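Local coordinates for mandelate racemase/muconate lactonizing enzyme family protein (Sorangium cellulosum, PDB 3S5S), which belongs to the mandelate racemase/muconate lactonizing enzyme family, whose members combine a smaller capping domain with a modified TIM barrel of the enolase type, at residues 188-193 / 217-222; 135-140 / 162-167; 242-247 / 263-268; 225-230 / 247-252; 301-306 / 325-330. All coordinates share one frame; numbering follows the deposited sequence. Where two conformers were deposited one is given.

In the fold
Contacts 1, 2 and 3 are three pairs of neighbouring parallel strands in one barrel sheet. Contacts 1 and 2 touch, with centres 8 Å apart, where strand 190-194 lies against 162-166. Contact 1 reaches contact 3 through strands 217-222 and 244-246, over 13 Å between centres. Contact 4 prolongs the series into the loops at the strand ends and shares Asp247 with contact 3. Contact 5 lies across the barrel, about 25 Å from contact 3 between centres, yet touches contact 2 through Asp325 and Phe329. Lys164, Glu222 and Asp247, from contacts 2, 1 and 3, gather at the C-terminal mouth, where active sites of this fold lie. The Arg263 sulfate lies outside, away from that mouth.

Contact 1 (188-193 / 217-222); sequences GASLIL and DVALLE
Ile192 and Leu220 lie side by side on the barrel's inner face, pointing the same way, with CG1 of Ile192 3.7 Å from CB of Leu220. Branched and bulky, the two fill the space around the strand pair without asking for polar partners. The other face is equally greasy: Leu193 CB comes to 4.2 Å from Leu221 CD1, while Leu191 and Leu193 also lean on helix 175-185, and Val218 and Leu221 on helix 201-213. In Leu221, CG stands anti to the backbone N (chi1 175°), and chi2 of 66° then brings CD1 beside Leu193 O. Between these layers run the main-chain bonds, from Leu191 N to Asp217 O (2.8 Å) through to Glu222 N and Leu193 O (2.8 Å). Midway the register slips by one residue in a beta bulge: Leu191 O takes Ala219 N at 2.8 Å and, weakly, Leu220 N at 3.4 Å. At the N-terminal edge Ser190 OG donates to Asp217 OD2 (3.1 Å), arriving from above the carboxylate plane, a small hydroxyl suited to the more open strand start. At the opposite end Glu222 stretches out, its carboxylate gripped by Lys164 and Asn269. The strands, inclined at 38°, belong to the beta-alpha-beta unit 190-194, 201-213, 217-222 of an enolase-type TIM barrel.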
# COMPACT_ATOMS: atom_id res chain seq x y z
N GLY A 188 36.07 0.18 9.53
CA GLY A 188 34.95 1.11 9.40
C GLY A 188 33.61 0.49 9.02
O GLY A 188 32.63 1.21 8.74
N ALA A 189 33.52 -0.84 9.01
CA ALA A 189 32.30 -1.44 8.44
C ALA A 189 31.30 -1.99 9.45
O ALA A 189 31.64 -2.70 10.40
CB ALA A 189 32.64 -2.45 7.39
N SER A 190 30.06 -1.58 9.26
CA SER A 190 28.90 -2.10 9.94
C SER A 190 28.71 -3.57 9.51
O SER A 190 28.96 -3.91 8.34
CB SER A 190 27.71 -1.31 9.43
OG SER A 190 26.93 -0.80 10.48
N LEU A 191 28.24 -4.43 10.41
CA LEU A 191 27.98 -5.83 10.03
C LEU A 191 26.52 -6.29 10.11
O LEU A 191 25.81 -5.98 11.05
CB LEU A 191 28.85 -6.76 10.84
CG LEU A 191 30.38 -6.61 10.69
CD1 LEU A 191 31.02 -7.70 11.47
CD2 LEU A 191 30.92 -6.60 9.21
N ILE A 192 26.07 -7.01 9.10
CA ILE A 192 24.86 -7.82 9.18
C ILE A 192 25.25 -9.33 9.21
O ILE A 192 25.82 -9.87 8.24
CB ILE A 192 23.91 -7.55 7.99
CG1 ILE A 192 23.22 -6.21 8.13
CG2 ILE A 192 22.83 -8.61 7.91
CD1 ILE A 192 22.96 -5.55 6.80
N LEU A 193 24.94 -10.01 10.30
CA LEU A 193 25.08 -11.45 10.35
C LEU A 193 23.76 -12.08 9.89
O LEU A 193 22.72 -11.96 10.57
CB LEU A 193 25.50 -11.91 11.75
CG LEU A 193 26.60 -11.10 12.47
CD1 LEU A 193 26.96 -11.72 13.79
CD2 LEU A 193 27.89 -10.97 11.68
N ASP A 217 30.81 -3.24 15.02
CA ASP A 217 29.49 -2.67 15.04
C ASP A 217 28.57 -3.64 14.26
O ASP A 217 28.40 -3.54 13.04
CB ASP A 217 29.57 -1.23 14.50
CG ASP A 217 28.22 -0.61 14.17
OD1 ASP A 217 27.22 -0.79 14.89
OD2 ASP A 217 28.16 0.09 13.14
N VAL A 218 28.00 -4.60 14.98
CA VAL A 218 26.95 -5.45 14.43
C VAL A 218 25.69 -4.62 14.37
O VAL A 218 25.13 -4.24 15.38
CB VAL A 218 26.71 -6.76 15.29
CG1 VAL A 218 25.49 -7.55 14.77
CG2 VAL A 218 27.95 -7.62 15.31
N ALA A 219 25.25 -4.30 13.17
CA ALA A 219 24.11 -3.42 12.98
C ALA A 219 22.79 -4.21 12.91
O ALA A 219 21.71 -3.64 13.11
CB ALA A 219 24.31 -2.60 11.73
N LEU A 220 22.87 -5.51 12.61
CA LEU A 220 21.67 -6.31 12.44
C LEU A 220 21.98 -7.79 12.55
O LEU A 220 22.99 -8.24 12.00
CB LEU A 220 21.04 -6.00 11.07
CG LEU A 220 19.70 -6.61 10.71
CD1 LEU A 220 18.59 -6.05 11.57
CD2 LEU A 220 19.41 -6.38 9.21
N LEU A 221 21.13 -8.54 13.25
CA LEU A 221 21.16 -9.99 13.17
C LEU A 221 19.96 -10.49 12.37
O LEU A 221 18.84 -10.50 12.87
CB LEU A 221 21.11 -10.59 14.54
CG LEU A 221 21.01 -12.11 14.67
CD1 LEU A 221 22.23 -12.88 14.17
CD2 LEU A 221 20.83 -12.39 16.13
N GLU A 222 20.21 -10.97 11.16
CA GLU A 222 19.16 -11.38 10.27
C GLU A 222 18.71 -12.86 10.35
O GLU A 222 19.53 -13.78 10.15
CB GLU A 222 19.58 -11.08 8.84
CG GLU A 222 18.48 -11.42 7.91
CD GLU A 222 18.73 -10.93 6.56
OE1 GLU A 222 17.84 -11.11 5.74
OE2 GLU A 222 19.80 -10.36 6.32

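Contact 2 (135-140 / 162-167)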
# COMPACT_ATOMS: atom_id res chain seq x y z
N THR A 135 22.20 3.20 -1.19
CA THR A 135 23.53 2.69 -0.85
C THR A 135 23.39 1.24 -0.42
O THR A 135 22.68 0.96 0.55
CB THR A 135 24.14 3.54 0.23
OG1 THR A 135 24.38 4.83 -0.32
CG2 THR A 135 25.48 3.00 0.73
N THR A 136 24.04 0.34 -1.15
CA THR A 136 23.93 -1.12 -0.87
C THR A 136 25.01 -1.68 0.03
O THR A 136 26.14 -1.23 -0.03
CB THR A 136 23.76 -1.98 -2.20
OG1 THR A 136 23.40 -3.33 -1.87
CG2 THR A 136 24.97 -1.89 -3.13
N ASP A 137 24.67 -2.64 0.87
CA ASP A 137 25.69 -3.48 1.49
C ASP A 137 26.22 -4.47 0.44
O ASP A 137 25.71 -4.50 -0.69
CB ASP A 137 25.16 -4.21 2.74
CG ASP A 137 24.13 -5.28 2.42
OD1 ASP A 137 24.19 -5.95 1.37
OD2 ASP A 137 23.24 -5.49 3.25
N ILE A 138 27.22 -5.26 0.80
CA ILE A 138 27.69 -6.33 -0.04
C ILE A 138 27.97 -7.50 0.85
O ILE A 138 28.24 -7.37 2.05
CB ILE A 138 28.97 -5.96 -0.85
CG1 ILE A 138 29.25 -7.00 -1.98
CG2 ILE A 138 30.19 -5.75 0.10
CD1 ILE A 138 30.61 -6.81 -2.75
N THR A 139 27.91 -8.68 0.27
CA THR A 139 27.79 -9.84 1.07
C THR A 139 29.04 -10.68 1.02
O THR A 139 29.66 -10.84 -0.01
CB THR A 139 26.43 -10.58 0.79
OG1 THR A 139 26.52 -11.94 1.20
CG2 THR A 139 26.07 -10.52 -0.63
N ILE A 140 29.45 -11.14 2.18
CA ILE A 140 30.59 -12.03 2.30
C ILE A 140 30.08 -13.43 2.56
O ILE A 140 29.62 -13.77 3.67
CB ILE A 140 31.55 -11.56 3.35
CG1 ILE A 140 32.15 -10.22 2.88
CG2 ILE A 140 32.66 -12.60 3.53
CD1 ILE A 140 32.89 -9.46 3.94
N ALA A 162 28.82 -1.18 4.73
CA ALA A 162 27.97 -2.20 5.33
C ALA A 162 28.29 -3.56 4.73
O ALA A 162 28.31 -3.71 3.51
CB ALA A 162 26.51 -1.86 5.19
N LEU A 163 28.57 -4.54 5.58
CA LEU A 163 28.84 -5.89 5.12
C LEU A 163 27.89 -6.89 5.74
O LEU A 163 27.72 -6.92 6.96
CB LEU A 163 30.26 -6.28 5.47
CG LEU A 163 31.32 -5.29 5.00
CD1 LEU A 163 32.61 -5.72 5.58
CD2 LEU A 163 31.36 -5.22 3.48
N LYS A 164 27.28 -7.71 4.88
CA LYS A 164 26.43 -8.80 5.26
C LYS A 164 27.24 -10.09 5.22
O LYS A 164 27.72 -10.53 4.17
CB LYS A 164 25.26 -8.88 4.29
CG LYS A 164 24.33 -10.08 4.44
CD LYS A 164 22.97 -9.66 3.89
CE LYS A 164 22.04 -10.83 3.54
NZ LYS A 164 20.58 -10.43 3.57
N VAL A 165 27.36 -10.74 6.37
CA VAL A 165 28.19 -11.92 6.43
C VAL A 165 27.24 -13.11 6.52
O VAL A 165 26.44 -13.18 7.44
CB VAL A 165 29.17 -11.85 7.65
CG1 VAL A 165 29.92 -13.15 7.84
CG2 VAL A 165 30.13 -10.69 7.48
N LYS A 166 27.32 -14.03 5.56
CA LYS A 166 26.51 -15.25 5.67
C LYS A 166 27.09 -16.09 6.79
O LYS A 166 28.29 -16.00 7.06
CB LYS A 166 26.40 -16.03 4.35
CG LYS A 166 25.65 -15.27 3.21
CD LYS A 166 24.13 -15.39 3.24
CE LYS A 166 23.55 -14.20 2.46
NZ LYS A 166 22.08 -14.25 2.09
N VAL A 167 26.24 -16.81 7.50
CA VAL A 167 26.67 -17.63 8.64
C VAL A 167 25.79 -18.88 8.87
O VAL A 167 24.67 -18.97 8.38
CB VAL A 167 26.85 -16.80 9.97
CG1 VAL A 167 28.07 -15.87 9.89
CG2 VAL A 167 25.56 -16.04 10.36
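Ile138 holds CG1 anti to its backbone N (chi1 -166°), which leaves CG2 wedged between N and the carbonyl carbon and aimed at Leu163, whose CD2 it meets at 3.6 Å. The two side chains run alongside each other, and Ile140 CD1 slants in on the other branch, 4.1 Å from Leu163 CD1. These branched residues suit the outer face, where Ile138, Ile140 and Leu163 are packed against helix 146-158. On the inner face the side chains are polar. Lys166 bends at chi2 (-84°), carrying CE to 3.9 Å from Thr139 OG1, whereas Lys164 stays extended and its NZ forms salt bridges with Asp323, Asp194 and Glu222. The small methyl of Ala162 lets Asp137 approach closely, with 3.7 Å between Asp137 CB and Ala162 CB. The backbone ladder opens with a weak bond from Ile138 N to Ala162 O (3.3 Å) and then tightens: Lys164 N gives to Ile138 O (3.0 Å), Ile140 N to Lys164 O (2.7 Å) and Lys166 N to Ile140 O (3.0 Å), with Thr139 OG1 adding a weak bond to Lys164 O. Lys164 and Lys166, separated by one residue on the inner side of a barrel strand, match the Lys-x-Lys pattern of muconate lactonizing enzyme-like members of the superfamily, here within the opening beta-alpha-beta unit of the barrel.

Contact 3 (242-247 / 263-268). With SO4 (sulfate ion), chain D.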
# COMPACT_ATOMS: atom_id res chain seq x y z
N VAL A 242 20.99 -5.91 19.73
CA VAL A 242 21.01 -5.32 18.40
C VAL A 242 19.68 -5.62 17.65
O VAL A 242 18.88 -6.45 18.09
CB VAL A 242 22.21 -5.85 17.57
CG1 VAL A 242 23.50 -5.75 18.37
CG2 VAL A 242 22.01 -7.28 17.15
N ASP A 243 19.46 -4.92 16.54
CA ASP A 243 18.27 -5.13 15.69
C ASP A 243 18.24 -6.55 15.11
O ASP A 243 19.29 -7.11 14.73
CB ASP A 243 18.26 -4.11 14.54
CG ASP A 243 17.76 -2.71 14.97
OD1 ASP A 243 16.65 -2.63 15.54
OD2 ASP A 243 18.49 -1.72 14.71
N VAL A 244 17.06 -7.14 15.06
CA VAL A 244 16.90 -8.45 14.45
C VAL A 244 15.96 -8.35 13.24
O VAL A 244 14.92 -7.71 13.34
CB VAL A 244 16.39 -9.43 15.50
CG1 VAL A 244 15.77 -10.71 14.87
CG2 VAL A 244 17.51 -9.75 16.48
N ALA A 245 16.32 -8.95 12.10
CA ALA A 245 15.45 -8.88 10.91
C ALA A 245 14.71 -10.16 10.71
O ALA A 245 15.30 -11.23 10.88
CB ALA A 245 16.25 -8.57 9.67
N ALA A 246 13.41 -10.08 10.36
CA ALA A 246 12.66 -11.26 9.87
C ALA A 246 12.73 -11.30 8.36
O ALA A 246 12.51 -10.28 7.71
CB ALA A 246 11.22 -11.21 10.33
N ASP A 247 13.08 -12.45 7.79
CA ASP A 247 13.10 -12.62 6.32
C ASP A 247 12.19 -13.82 5.98
O ASP A 247 11.04 -13.64 5.60
CB ASP A 247 14.55 -12.81 5.80
CG ASP A 247 14.63 -12.91 4.25
OD1 ASP A 247 13.58 -12.96 3.57
OD2 ASP A 247 15.77 -12.92 3.72
N ARG A 263 7.05 -9.46 19.02
CA ARG A 263 8.41 -8.94 19.14
C ARG A 263 9.46 -9.92 18.70
O ARG A 263 10.41 -10.13 19.46
CB ARG A 263 8.75 -8.52 20.57
CG ARG A 263 8.09 -7.31 21.06
CD ARG A 263 8.64 -7.04 22.45
NE ARG A 263 7.76 -6.19 23.24
CZ ARG A 263 7.83 -4.87 23.26
NH1 ARG A 263 8.76 -4.24 22.54
NH2 ARG A 263 6.96 -4.19 24.01
N ALA A 264 9.27 -10.50 17.50
CA ALA A 264 10.13 -11.55 16.93
C ALA A 264 11.30 -11.01 16.09
O ALA A 264 12.21 -11.78 15.71
CB ALA A 264 9.29 -12.55 16.08
N ALA A 265 11.26 -9.71 15.80
CA ALA A 265 12.27 -8.99 15.01
C ALA A 265 12.00 -7.52 15.26
O ALA A 265 10.98 -7.19 15.86
CB ALA A 265 12.13 -9.33 13.55
N THR A 266 12.90 -6.63 14.84
CA THR A 266 12.66 -5.19 14.96
C THR A 266 12.77 -4.62 13.56
O THR A 266 12.56 -3.40 13.33
CB THR A 266 13.67 -4.49 15.90
OG1 THR A 266 14.99 -4.68 15.40
CG2 THR A 266 13.60 -5.01 17.38
N VAL A 267 13.09 -5.52 12.62
CA VAL A 267 13.33 -5.17 11.22
C VAL A 267 12.66 -6.21 10.31
O VAL A 267 12.58 -7.37 10.67
CB VAL A 267 14.84 -5.04 10.91
CG1 VAL A 267 15.09 -4.83 9.46
CG2 VAL A 267 15.45 -3.87 11.71
N VAL A 268 12.18 -5.78 9.16
CA VAL A 268 11.69 -6.71 8.13
C VAL A 268 12.47 -6.60 6.81
O VAL A 268 12.67 -5.51 6.27
CB VAL A 268 10.14 -6.54 7.87
CG1 VAL A 268 9.77 -7.07 6.57
CG2 VAL A 268 9.34 -7.28 8.90
S SO4 D . 4.42 -7.04 24.71
O1 SO4 D . 4.47 -8.52 24.62
O2 SO4 D . 5.69 -6.62 25.34
O3 SO4 D . 4.25 -6.42 23.39
O4 SO4 D . 3.26 -6.59 25.50
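Hydrogen bonds dominate where Asp243 meets Thr266. The threonine hydroxyl donates at 2.6 Å to Asp243 OD1, which receives it on the lone pair facing away from the other carboxylate oxygen, and the same OG1 accepts from Val244 N at 3.2 Å. One hydroxyl therefore serves both as donor and acceptor, which is what a threonine just before strand 267-270 can offer. Its chi1 of 59° sets OG1 between the backbone N and the carbonyl carbon, facing the neighbouring strand, and the two side chains cross at about a right angle. Along the backbone, Val244 O is held by two donors, Thr266 N (2.7 Å) and Val267 N (2.9 Å), before the pairing settles into a parallel ladder with Ala246 N bonded to Val267 O (2.9 Å). The apolar contacts are made by small residues. Ala246 and Ala265 meet methyl to methyl at 3.8 Å and both pack on Val259 of helix 253-261, close quarters that suit alanine; on the inner face Ala245 CB touches Val267 CG1, with Leu220 beside both. A charged pair of hydrogen bonds lies at the surface, from which Arg263, in a Schellman motif closing the preceding helix, extends its chain. Its NE and NH2 both grip O2 of a sulfate ion, each at 3.0 Å, with that oxygen at the edge of the guanidinium and in its plane; the ion probably came from the crystallisation liquor. Strand 244-246, helix 253-261 and strand 267-270 form a beta-alpha-beta unit of the TIM barrel.

Contact 4 (225-230 / 247-252)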
# COMPACT_ATOMS: atom_id res chain seq x y z
N VAL A 225 17.38 -17.94 13.32
CA VAL A 225 16.73 -19.22 13.51
C VAL A 225 15.69 -19.50 12.42
O VAL A 225 15.36 -18.62 11.64
CB VAL A 225 16.11 -19.35 14.90
CG1 VAL A 225 17.20 -19.32 15.97
CG2 VAL A 225 15.07 -18.28 15.13
N PRO A 226 15.20 -20.76 12.35
CA PRO A 226 14.26 -21.10 11.27
C PRO A 226 12.92 -20.41 11.43
O PRO A 226 12.51 -20.06 12.55
CB PRO A 226 14.08 -22.63 11.41
CG PRO A 226 15.13 -23.11 12.45
CD PRO A 226 15.51 -21.91 13.25
N ARG A 227 12.21 -20.29 10.30
CA ARG A 227 10.90 -19.70 10.21
C ARG A 227 9.89 -20.14 11.27
O ARG A 227 9.09 -19.32 11.72
CB ARG A 227 10.30 -19.91 8.83
CG ARG A 227 8.99 -19.19 8.67
CD ARG A 227 8.30 -19.45 7.37
NE ARG A 227 6.85 -19.34 7.54
CZ ARG A 227 6.12 -18.23 7.30
NH1 ARG A 227 6.69 -17.12 6.85
NH2 ARG A 227 4.81 -18.25 7.51
N ASP A 228 9.88 -21.41 11.67
CA ASP A 228 8.85 -21.77 12.64
C ASP A 228 9.41 -22.06 14.04
O ASP A 228 8.82 -22.79 14.83
CB ASP A 228 7.82 -22.80 12.08
CG ASP A 228 6.69 -22.13 11.18
OD1 ASP A 228 6.94 -21.12 10.49
OD2 ASP A 228 5.54 -22.61 11.15
N ASP A 229 10.56 -21.45 14.34
CA ASP A 229 11.05 -21.27 15.71
C ASP A 229 10.74 -19.80 16.12
O ASP A 229 11.61 -18.93 16.15
CB ASP A 229 12.56 -21.59 15.80
CG ASP A 229 13.10 -21.49 17.21
OD1 ASP A 229 12.29 -21.14 18.10
OD2 ASP A 229 14.31 -21.76 17.44
N TRP A 230 9.47 -19.54 16.40
CA TRP A 230 9.02 -18.20 16.79
C TRP A 230 9.58 -17.81 18.15
O TRP A 230 9.85 -16.63 18.38
CB TRP A 230 7.49 -18.09 16.78
CG TRP A 230 6.98 -17.94 15.41
CD1 TRP A 230 6.73 -18.94 14.51
CD2 TRP A 230 6.68 -16.70 14.73
NE1 TRP A 230 6.29 -18.40 13.32
CE2 TRP A 230 6.26 -17.03 13.43
CE3 TRP A 230 6.72 -15.35 15.11
CZ2 TRP A 230 5.88 -16.05 12.49
CZ3 TRP A 230 6.36 -14.38 14.19
CH2 TRP A 230 5.93 -14.73 12.89
N ASP A 247 13.08 -12.45 7.79
CA ASP A 247 13.10 -12.62 6.32
C ASP A 247 12.19 -13.82 5.98
O ASP A 247 11.04 -13.64 5.60
CB ASP A 247 14.55 -12.81 5.80
CG ASP A 247 14.63 -12.91 4.25
OD1 ASP A 247 13.58 -12.96 3.57
OD2 ASP A 247 15.77 -12.92 3.72
N GLU A 248 12.70 -15.04 6.18
CA GLU A 248 11.92 -16.26 5.98
C GLU A 248 10.67 -16.18 6.83
O GLU A 248 9.63 -16.73 6.44
CB GLU A 248 12.71 -17.55 6.35
CG GLU A 248 13.83 -18.02 5.35
CD GLU A 248 15.22 -17.37 5.59
OE1 GLU A 248 15.29 -16.24 6.15
OE2 GLU A 248 16.25 -17.98 5.19
N SER A 249 10.73 -15.50 7.97
CA SER A 249 9.54 -15.38 8.84
C SER A 249 8.57 -14.22 8.42
O SER A 249 7.57 -13.98 9.06
CB SER A 249 9.97 -15.21 10.31
OG SER A 249 10.38 -16.43 10.94
N ALA A 250 8.88 -13.50 7.36
CA ALA A 250 8.02 -12.39 6.96
C ALA A 250 7.77 -12.52 5.48
O ALA A 250 8.46 -11.91 4.66
CB ALA A 250 8.66 -10.98 7.33
N ALA A 251 6.81 -13.37 5.14
CA ALA A 251 6.48 -13.62 3.74
C ALA A 251 5.13 -13.00 3.36
O ALA A 251 4.84 -12.84 2.16
CB ALA A 251 6.49 -15.14 3.45
N SER A 252 4.31 -12.67 4.38
CA SER A 252 3.08 -11.91 4.13
C SER A 252 2.91 -10.76 5.12
O SER A 252 3.51 -10.77 6.20
CB SER A 252 1.86 -12.82 4.20
OG SER A 252 1.72 -13.40 5.47
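Arg227 reaches across to the main chain of Glu248: NH1 donates to Glu248 O at 3.0 Å with an almost straight N-H...O angle of 170°, the oxygen lying in the guanidinium plane and the donor in the carbonyl plane. The aliphatic part of the arginine follows the same oxygen, CD passing it at 3.2 Å. Extension from CG to NE, with chi1 at -175°, gives the chain the length it needs. Ser249 answers in the other direction: its short side chain brings OG to the arginine carbonyl, making a weak bond of 3.3 Å to Arg227 O, with Arg227 CG nearby. Trp230 CH2 approaches Ser249 O at 4.2 Å. The two segments are successive loops that follow barrel strands 217-222 and 244-246, at the C-terminal mouth of the TIM barrel, and each folds through a type I turn, Pro226 to Asp229 and Asp247 to Ala250. Each loop also ends in a helix N-cap, Asp229 for helix 230-239 and Ser252 for helix 253-261. Farther out, Asp255 forms a salt bridge with Arg227 NH1 and also accepts from Ala251 N and Ser252 N, while Gln223 OE1 takes the backbone N-H groups of Asp247 and Ser249.

Contact 5 (301-306 / 325-330)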
# COMPACT_ATOMS: atom_id res chain seq x y z
N GLU A 301 19.39 -12.36 -8.10
CA GLU A 301 18.67 -11.63 -9.15
C GLU A 301 19.61 -10.88 -10.10
O GLU A 301 20.64 -10.36 -9.67
CB GLU A 301 17.67 -10.65 -8.48
CG GLU A 301 16.64 -11.35 -7.55
CD GLU A 301 15.79 -10.41 -6.69
OE1 GLU A 301 15.97 -9.17 -6.71
OE2 GLU A 301 14.96 -10.93 -5.92
N SER A 302 19.26 -10.79 -11.38
CA SER A 302 19.99 -9.92 -12.30
C SER A 302 19.63 -8.45 -12.01
O SER A 302 18.90 -8.13 -11.04
CB SER A 302 19.61 -10.24 -13.74
OG SER A 302 18.32 -9.71 -14.11
N VAL A 303 20.14 -7.59 -12.88
CA VAL A 303 19.86 -6.17 -12.97
C VAL A 303 18.35 -5.85 -13.05
O VAL A 303 17.86 -4.85 -12.53
CB VAL A 303 20.67 -5.63 -14.23
CG1 VAL A 303 19.89 -4.69 -15.14
CG2 VAL A 303 22.03 -5.08 -13.81
N LEU A 304 17.62 -6.73 -13.71
CA LEU A 304 16.19 -6.54 -13.88
C LEU A 304 15.40 -6.53 -12.56
O LEU A 304 14.80 -5.51 -12.20
CB LEU A 304 15.64 -7.57 -14.88
CG LEU A 304 14.13 -7.66 -15.09
CD1 LEU A 304 13.52 -6.35 -15.07
CD2 LEU A 304 13.73 -8.37 -16.41
N ALA A 305 15.34 -7.65 -11.87
CA ALA A 305 14.59 -7.70 -10.62
C ALA A 305 15.22 -6.75 -9.57
O ALA A 305 14.50 -6.10 -8.79
CB ALA A 305 14.50 -9.15 -10.08
N MET A 306 16.56 -6.64 -9.58
CA MET A 306 17.23 -5.71 -8.67
C MET A 306 16.80 -4.24 -8.88
O MET A 306 16.43 -3.54 -7.91
CB MET A 306 18.72 -5.88 -8.70
CG MET A 306 19.22 -7.11 -7.96
SD MET A 306 19.79 -6.71 -6.29
CE MET A 306 19.29 -8.15 -5.32
N ASP A 325 22.79 -6.57 -4.01
CA ASP A 325 24.18 -6.65 -4.44
C ASP A 325 24.51 -7.88 -5.35
O ASP A 325 25.67 -8.13 -5.63
CB ASP A 325 25.05 -6.77 -3.19
CG ASP A 325 24.81 -8.08 -2.46
OD1 ASP A 325 23.73 -8.67 -2.66
OD2 ASP A 325 25.68 -8.56 -1.72
N THR A 326 23.48 -8.62 -5.75
CA THR A 326 23.60 -9.83 -6.54
C THR A 326 24.16 -9.60 -7.97
O THR A 326 24.95 -10.43 -8.44
CB THR A 326 22.28 -10.72 -6.51
OG1 THR A 326 21.18 -10.05 -7.13
CG2 THR A 326 21.85 -11.08 -5.04
N PRO A 327 23.85 -8.46 -8.63
CA PRO A 327 24.48 -8.24 -9.94
C PRO A 327 26.00 -8.21 -9.86
O PRO A 327 26.68 -8.52 -10.86
CB PRO A 327 23.92 -6.88 -10.37
CG PRO A 327 22.59 -6.85 -9.74
CD PRO A 327 22.84 -7.43 -8.37
N LEU A 328 26.54 -7.87 -8.69
CA LEU A 328 27.98 -7.97 -8.48
C LEU A 328 28.50 -9.38 -8.56
O LEU A 328 29.71 -9.55 -8.76
CB LEU A 328 28.45 -7.28 -7.19
CG LEU A 328 28.01 -5.81 -6.93
CD1 LEU A 328 28.49 -5.28 -5.58
CD2 LEU A 328 28.44 -4.92 -8.05
N PHE A 329 27.62 -10.37 -8.43
CA PHE A 329 28.05 -11.80 -8.33
C PHE A 329 27.88 -12.60 -9.64
O PHE A 329 28.25 -13.80 -9.73
CB PHE A 329 27.26 -12.49 -7.22
CG PHE A 329 27.67 -12.07 -5.87
CD1 PHE A 329 27.14 -10.94 -5.28
CD2 PHE A 329 28.61 -12.79 -5.17
CE1 PHE A 329 27.55 -10.53 -4.02
CE2 PHE A 329 29.03 -12.39 -3.89
CZ PHE A 329 28.50 -11.26 -3.32
N LEU A 330 27.31 -11.93 -10.63
CA LEU A 330 26.99 -12.52 -11.92
C LEU A 330 28.08 -12.21 -12.94
O LEU A 330 28.49 -11.04 -13.11
CB LEU A 330 25.65 -12.00 -12.41
CG LEU A 330 24.46 -12.24 -11.47
CD1 LEU A 330 23.21 -11.70 -12.11
CD2 LEU A 330 24.24 -13.71 -11.17
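Thr326 OG1 donates to Glu301 O at 2.6 Å, in the carbonyl plane and on a lone pair, tying the loop after barrel strand 319-322 to the start of helix 303-316 in the TIM barrel. With chi1 at 65° the hydroxyl sits between the threonine's own backbone N and carbonyl carbon and faces Glu301. Methionine suits the place beside it because its flexible chain can follow an uneven surface: Met306 bends at chi2 (-98°) and again at chi3, crossing Thr326 at about a right angle, and lays CE 3.2 Å from Thr326 OG1, with CG2 of the threonine also beside that methyl. Its CG rests 3.7 Å from Pro327 CD; the rigid, puckered proline ring gives an apolar flank to the first helical turn, with Val303 CG2 on the ring's CB at 4.3 Å. Ser302 is the N-cap of the helix; its OG accepts from Leu304 N (3.1 Å) and also bonds to Glu51. The carboxylate of Glu301 has a partner of its own in Met299 N. Strand 7-25 closes one side, Phe23 against Thr326 and both Ile17 and Leu19 against Leu330, which places the contact where the barrel meets the N-terminal domain. Leu330, CG anti to its carbonyl carbon, extends CD1 to 3.7 Å from Ser302 CA.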